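Local coordinates for protein putative phosphomethylpyrimidine kinase (Bacteroides thetaiotaomicron, PDB 3MBH) that binds pyridoxal and probably phosphorylates it with ATP, as a pyridoxal kinase of the ribokinase clan, at residues A[203-215]-A[280-291]. Residues are numbered along the deposited sequence; the frame is centred on the assembly and turned at random. Where two conformers were deposited one is given.
Sequences RQGNRYWKVTCPY and DMPIQMASYELI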
loop_
_atom_site.group_PDB
_atom_site.type_symbol
_atom_site.label_atom_id
_atom_site.label_comp_id
_atom_site.label_asym_id
_atom_site.label_seq_id
_atom_site.Cartn_x
_atom_site.Cartn_y
_atom_site.Cartn_z
ATOM N N ARG A 203 32.680 6.225 12.587
ATOM C CA ARG A 203 33.629 6.492 13.673
ATOM C C ARG A 203 32.890 6.322 15.009
ATOM O O ARG A 203 33.456 5.879 15.981
ATOM C CB ARG A 203 34.207 7.912 13.538
ATOM C CG ARG A 203 35.370 8.221 14.542
ATOM C CD ARG A 203 36.028 9.595 14.256
ATOM N NE ARG A 203 35.035 10.676 14.147
ATOM C CZ ARG A 203 34.948 11.588 13.154
ATOM N NH1 ARG A 203 35.828 11.608 12.150
ATOM N NH2 ARG A 203 33.969 12.515 13.169
ATOM N N GLN A 204 31.593 6.625 15.032
ATOM C CA GLN A 204 30.837 6.414 16.219
ATOM C C GLN A 204 30.495 4.920 16.355
ATOM O O GLN A 204 29.584 4.420 15.677
ATOM C CB GLN A 204 29.589 7.231 16.158
ATOM C CG GLN A 204 28.721 7.017 17.323
ATOM C CD GLN A 204 29.182 7.749 18.552
ATOM O OE1 GLN A 204 29.739 8.885 18.473
ATOM N NE2 GLN A 204 28.926 7.133 19.718
ATOM N N GLY A 205 31.180 4.238 17.269
ATOM C CA GLY A 205 31.068 2.797 17.431
ATOM C C GLY A 205 32.197 2.073 16.702
ATOM O O GLY A 205 32.439 0.888 16.952
ATOM N N ASN A 206 32.880 2.786 15.798
ATOM C CA ASN A 206 34.105 2.286 15.152
ATOM C C ASN A 206 33.802 0.993 14.423
ATOM O O ASN A 206 34.513 0.018 14.569
ATOM C CB ASN A 206 35.221 2.111 16.184
ATOM C CG ASN A 206 36.583 1.712 15.569
ATOM O OD1 ASN A 206 37.094 2.318 14.640
ATOM N ND2 ASN A 206 37.184 0.692 16.151
ATOM N N ARG A 207 32.720 0.991 13.645
ATOM C CA ARG A 207 32.307 -0.200 12.900
ATOM C C ARG A 207 32.543 -0.023 11.395
ATOM O O ARG A 207 32.426 1.076 10.872
ATOM C CB ARG A 207 30.828 -0.558 13.196
ATOM C CG ARG A 207 30.573 -0.997 14.614
ATOM C CD ARG A 207 29.178 -1.521 14.759
ATOM N NE ARG A 207 28.836 -1.922 16.116
ATOM C CZ ARG A 207 28.387 -1.092 17.065
ATOM N NH1 ARG A 207 28.236 0.220 16.862
ATOM N NH2 ARG A 207 28.075 -1.580 18.243
ATOM N N TYR A 208 32.870 -1.137 10.741
ATOM C CA TYR A 208 33.125 -1.238 9.299
ATOM C C TYR A 208 32.110 -2.170 8.662
ATOM O O TYR A 208 31.849 -3.246 9.195
ATOM C CB TYR A 208 34.520 -1.836 9.056
ATOM C CG TYR A 208 35.649 -0.974 9.531
ATOM C CD1 TYR A 208 36.106 -1.034 10.865
ATOM C CD2 TYR A 208 36.313 -0.125 8.646
ATOM C CE1 TYR A 208 37.142 -0.221 11.296
ATOM C CE2 TYR A 208 37.339 0.665 9.072
ATOM C CZ TYR A 208 37.739 0.639 10.394
ATOM O OH TYR A 208 38.788 1.459 10.753
ATOM N N TRP A 209 31.566 -1.793 7.518
ATOM C CA TRP A 209 30.531 -2.541 6.844
ATOM C C TRP A 209 30.886 -2.785 5.414
ATOM O O TRP A 209 31.511 -1.958 4.793
ATOM C CB TRP A 209 29.220 -1.748 6.857
ATOM C CG TRP A 209 28.782 -1.421 8.211
ATOM C CD1 TRP A 209 29.021 -0.267 8.887
ATOM C CD2 TRP A 209 28.084 -2.284 9.114
ATOM N NE1 TRP A 209 28.512 -0.358 10.166
ATOM C CE2 TRP A 209 27.893 -1.576 10.306
ATOM C CE3 TRP A 209 27.573 -3.575 9.015
ATOM C CZ2 TRP A 209 27.238 -2.129 11.413
ATOM C CZ3 TRP A 209 26.923 -4.113 10.110
ATOM C CH2 TRP A 209 26.781 -3.390 11.301
ATOM N N LYS A 210 30.389 -3.879 4.864
ATOM C CA LYS A 210 30.492 -4.153 3.455
ATOM C C LYS A 210 29.180 -4.736 2.900
ATOM O O LYS A 210 28.500 -5.543 3.556
ATOM C CB LYS A 210 31.637 -5.144 3.251
ATOM C CG LYS A 210 31.845 -5.672 1.820
ATOM C CD LYS A 210 33.041 -6.651 1.801
ATOM C CE LYS A 210 33.292 -7.319 0.453
ATOM N NZ LYS A 210 34.533 -8.214 0.481
ATOM N N VAL A 211 28.847 -4.381 1.682
ATOM C CA VAL A 211 27.709 -4.998 1.013
ATOM C C VAL A 211 28.093 -5.239 -0.436
ATOM O O VAL A 211 28.761 -4.419 -1.028
ATOM C CB VAL A 211 26.448 -4.132 1.189
ATOM C CG1 VAL A 211 26.640 -2.753 0.628
ATOM C CG2 VAL A 211 25.231 -4.807 0.621
ATOM N N THR A 212 27.758 -6.397 -0.973
ATOM C CA THR A 212 28.119 -6.762 -2.335
ATOM C C THR A 212 26.835 -6.860 -3.114
ATOM O O THR A 212 25.902 -7.469 -2.633
ATOM C CB THR A 212 28.869 -8.126 -2.380
ATOM O OG1 THR A 212 30.142 -7.953 -1.754
ATOM C CG2 THR A 212 29.128 -8.617 -3.859
ATOM N N CYS A 213 26.819 -6.322 -4.320
ATOM C CA CYS A 213 25.606 -6.329 -5.107
ATOM C C CYS A 213 25.871 -6.701 -6.536
ATOM O O CYS A 213 26.975 -6.463 -7.054
ATOM C CB CYS A 213 24.976 -4.960 -5.055
ATOM S SG CYS A 213 24.565 -4.509 -3.354
ATOM N N PRO A 214 24.854 -7.277 -7.189
ATOM C CA PRO A 214 25.071 -7.696 -8.558
ATOM C C PRO A 214 24.615 -6.609 -9.513
ATOM O O PRO A 214 23.580 -6.738 -10.192
ATOM C CB PRO A 214 24.220 -8.954 -8.671
ATOM C CG PRO A 214 23.030 -8.641 -7.769
ATOM C CD PRO A 214 23.543 -7.740 -6.697
ATOM N N TYR A 215 25.365 -5.523 -9.501
ATOM C CA TYR A 215 25.176 -4.464 -10.473
ATOM C C TYR A 215 26.448 -3.672 -10.590
ATOM O O TYR A 215 27.331 -3.726 -9.720
ATOM C CB TYR A 215 23.967 -3.584 -10.167
ATOM C CG TYR A 215 24.060 -2.719 -8.908
ATOM C CD1 TYR A 215 24.724 -1.510 -8.926
ATOM C CD2 TYR A 215 23.441 -3.106 -7.722
ATOM C CE1 TYR A 215 24.784 -0.696 -7.776
ATOM C CE2 TYR A 215 23.491 -2.293 -6.564
ATOM C CZ TYR A 215 24.185 -1.093 -6.605
ATOM O OH TYR A 215 24.281 -0.320 -5.477
ATOM N N ASP A 280 9.712 2.726 0.138
ATOM C CA ASP A 280 9.017 2.572 1.387
ATOM C C ASP A 280 9.069 1.225 2.062
ATOM O O ASP A 280 8.656 1.090 3.224
ATOM C CB ASP A 280 7.517 2.807 1.121
ATOM C CG ASP A 280 7.081 4.131 1.612
ATOM O OD1 ASP A 280 7.817 4.608 2.504
ATOM O OD2 ASP A 280 6.042 4.675 1.132
HETATM N N MSE A 281 9.485 0.220 1.335
HETATM C CA MSE A 281 9.070 -1.121 1.676
HETATM C C MSE A 281 9.982 -1.823 2.698
HETATM O O MSE A 281 11.086 -1.368 2.946
HETATM C CB MSE A 281 9.043 -1.911 0.398
HETATM C CG MSE A 281 10.412 -2.226 -0.029
HETATM SE SE MSE A 281 10.307 -3.059 -1.735
HETATM C CE MSE A 281 9.244 -4.575 -1.260
ATOM N N PRO A 282 9.515 -2.950 3.266
ATOM C CA PRO A 282 10.388 -3.782 4.085
ATOM C C PRO A 282 11.678 -4.138 3.354
ATOM O O PRO A 282 11.667 -4.399 2.163
ATOM C CB PRO A 282 9.564 -5.058 4.310
ATOM C CG PRO A 282 8.143 -4.655 4.158
ATOM C CD PRO A 282 8.153 -3.512 3.179
ATOM N N ILE A 283 12.771 -4.196 4.082
ATOM C CA ILE A 283 14.042 -4.537 3.473
ATOM C C ILE A 283 14.717 -5.724 4.223
ATOM O O ILE A 283 14.564 -5.890 5.456
ATOM C CB ILE A 283 14.809 -3.243 3.356
ATOM C CG1 ILE A 283 16.265 -3.484 3.020
ATOM C CG2 ILE A 283 14.571 -2.342 4.615
ATOM C CD1 ILE A 283 16.779 -2.402 2.182
ATOM N N GLN A 284 15.346 -6.634 3.494
ATOM C CA GLN A 284 16.083 -7.690 4.175
ATOM C C GLN A 284 17.532 -7.282 4.062
ATOM O O GLN A 284 17.963 -6.761 3.046
ATOM C CB GLN A 284 15.822 -9.110 3.610
ATOM C CG GLN A 284 16.939 -10.175 3.931
ATOM C CD GLN A 284 16.585 -11.584 3.440
ATOM O OE1 GLN A 284 15.501 -11.809 2.880
ATOM N NE2 GLN A 284 17.489 -12.545 3.678
HETATM N N MSE A 285 18.285 -7.515 5.114
HETATM C CA MSE A 285 19.621 -7.016 5.168
HETATM C C MSE A 285 20.645 -7.886 4.454
HETATM O O MSE A 285 20.658 -9.099 4.588
HETATM C CB MSE A 285 20.012 -6.749 6.607
HETATM C CG MSE A 285 19.352 -5.456 7.115
HETATM SE SE MSE A 285 20.109 -4.906 8.805
HETATM C CE MSE A 285 21.104 -3.457 8.127
ATOM N N ALA A 286 21.511 -7.217 3.720
ATOM C CA ALA A 286 22.623 -7.846 3.018
ATOM C C ALA A 286 23.999 -7.331 3.557
ATOM O O ALA A 286 25.001 -8.020 3.477
ATOM C CB ALA A 286 22.469 -7.589 1.572
ATOM N N SER A 287 24.034 -6.155 4.150
ATOM C CA SER A 287 25.272 -5.604 4.709
ATOM C C SER A 287 25.862 -6.444 5.864
ATOM O O SER A 287 25.145 -7.096 6.652
ATOM C CB SER A 287 25.030 -4.140 5.144
ATOM O OG SER A 287 23.889 -4.068 5.956
ATOM N N TYR A 288 27.179 -6.497 5.929
ATOM C CA TYR A 288 27.801 -7.192 7.010
ATOM C C TYR A 288 29.003 -6.526 7.543
ATOM O O TYR A 288 29.703 -5.747 6.854
ATOM C CB TYR A 288 28.083 -8.651 6.652
ATOM C CG TYR A 288 29.006 -8.850 5.513
ATOM C CD1 TYR A 288 28.536 -8.794 4.214
ATOM C CD2 TYR A 288 30.336 -9.147 5.733
ATOM C CE1 TYR A 288 29.388 -8.977 3.121
ATOM C CE2 TYR A 288 31.224 -9.364 4.654
ATOM C CZ TYR A 288 30.729 -9.283 3.351
ATOM O OH TYR A 288 31.573 -9.488 2.278
ATOM N N GLU A 289 29.249 -6.839 8.799
ATOM C CA GLU A 289 30.273 -6.109 9.539
ATOM C C GLU A 289 31.607 -6.750 9.213
ATOM O O GLU A 289 31.682 -7.969 9.158
ATOM C CB GLU A 289 29.981 -6.130 11.057
ATOM C CG GLU A 289 31.071 -5.476 11.867
ATOM C CD GLU A 289 30.673 -5.082 13.301
ATOM O OE1 GLU A 289 29.661 -5.554 13.821
ATOM O OE2 GLU A 289 31.407 -4.268 13.887
ATOM N N LEU A 290 32.616 -5.932 8.917
ATOM C CA LEU A 290 34.022 -6.372 8.840
ATOM C C LEU A 290 34.631 -6.178 10.215
ATOM O O LEU A 290 34.816 -5.058 10.678
ATOM C CB LEU A 290 34.813 -5.581 7.793
ATOM C CG LEU A 290 34.213 -5.615 6.391
ATOM C CD1 LEU A 290 34.789 -4.534 5.495
ATOM C CD2 LEU A 290 34.394 -7.024 5.795
ATOM N N ILE A 291 34.888 -7.299 10.872
ATOM C CA ILE A 291 35.462 -7.364 12.208
ATOM C C ILE A 291 36.957 -7.716 12.148
ATOM O O ILE A 291 37.408 -8.468 11.262
ATOM C CB ILE A 291 34.743 -8.418 13.084
ATOM C CG1 ILE A 291 34.682 -9.797 12.395
ATOM C CG2 ILE A 291 33.296 -7.953 13.407
ATOM C CD1 ILE A 291 35.971 -10.302 11.805
HETATM O O HOH W 1 29.858 -4.410 16.441
HETATM O O HOH W 2 33.613 -3.626 12.292
HETATM O O HOH W 3 34.518 -10.186 3.068
HETATM O O HOH W 4 26.683 -8.279 0.824
#
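Lys210 and Tyr288 form a hydrogen-bonded antiparallel pair, Lys210 N reaching Tyr288 O at 2.8 Å and Tyr288 N returning to Lys210 O at 2.9 Å, while the strand axes stand 129° apart. On the sheet face that also carries Leu290, the fully extended Lys210 side chain runs alongside the Tyr288 ring, its CB over one ring face, its CD 3.2 Å from Tyr288 OH and its NZ in a salt bridge with Asp164. Tyr288 CG sits between its own backbone N and carbonyl carbon (chi1 62°), which turns the ring over the Lys210 backbone, CD1 3.3 Å from Lys210 O. Leu290 CD1 touches Lys210 CB at 3.9 Å. With an alanine here the methylenes beyond CB are gone, which would probably leave the Tyr288 OH end without the chain beside it and Asp164 without this salt bridge. On the opposite face, Glu289 CB makes an off-centre CH-pi contact with the six-membered ring of Trp209. Glu289 OE2 lies against Arg207 CG at 3.5 Å; the charged groups stay beyond salt-bridge distance, linked by water 1, which accepts from Arg207 NE and donates to Glu289 OE1. The C-terminal strand 288-290 thus extends the central sheet beyond strand 207-213, whose other edge pairs with strand 195-202; helix 164-176 packs on Tyr208 and Leu290, and Ser287 OG is hydrogen-bonded to Asp246 of helix 241-257.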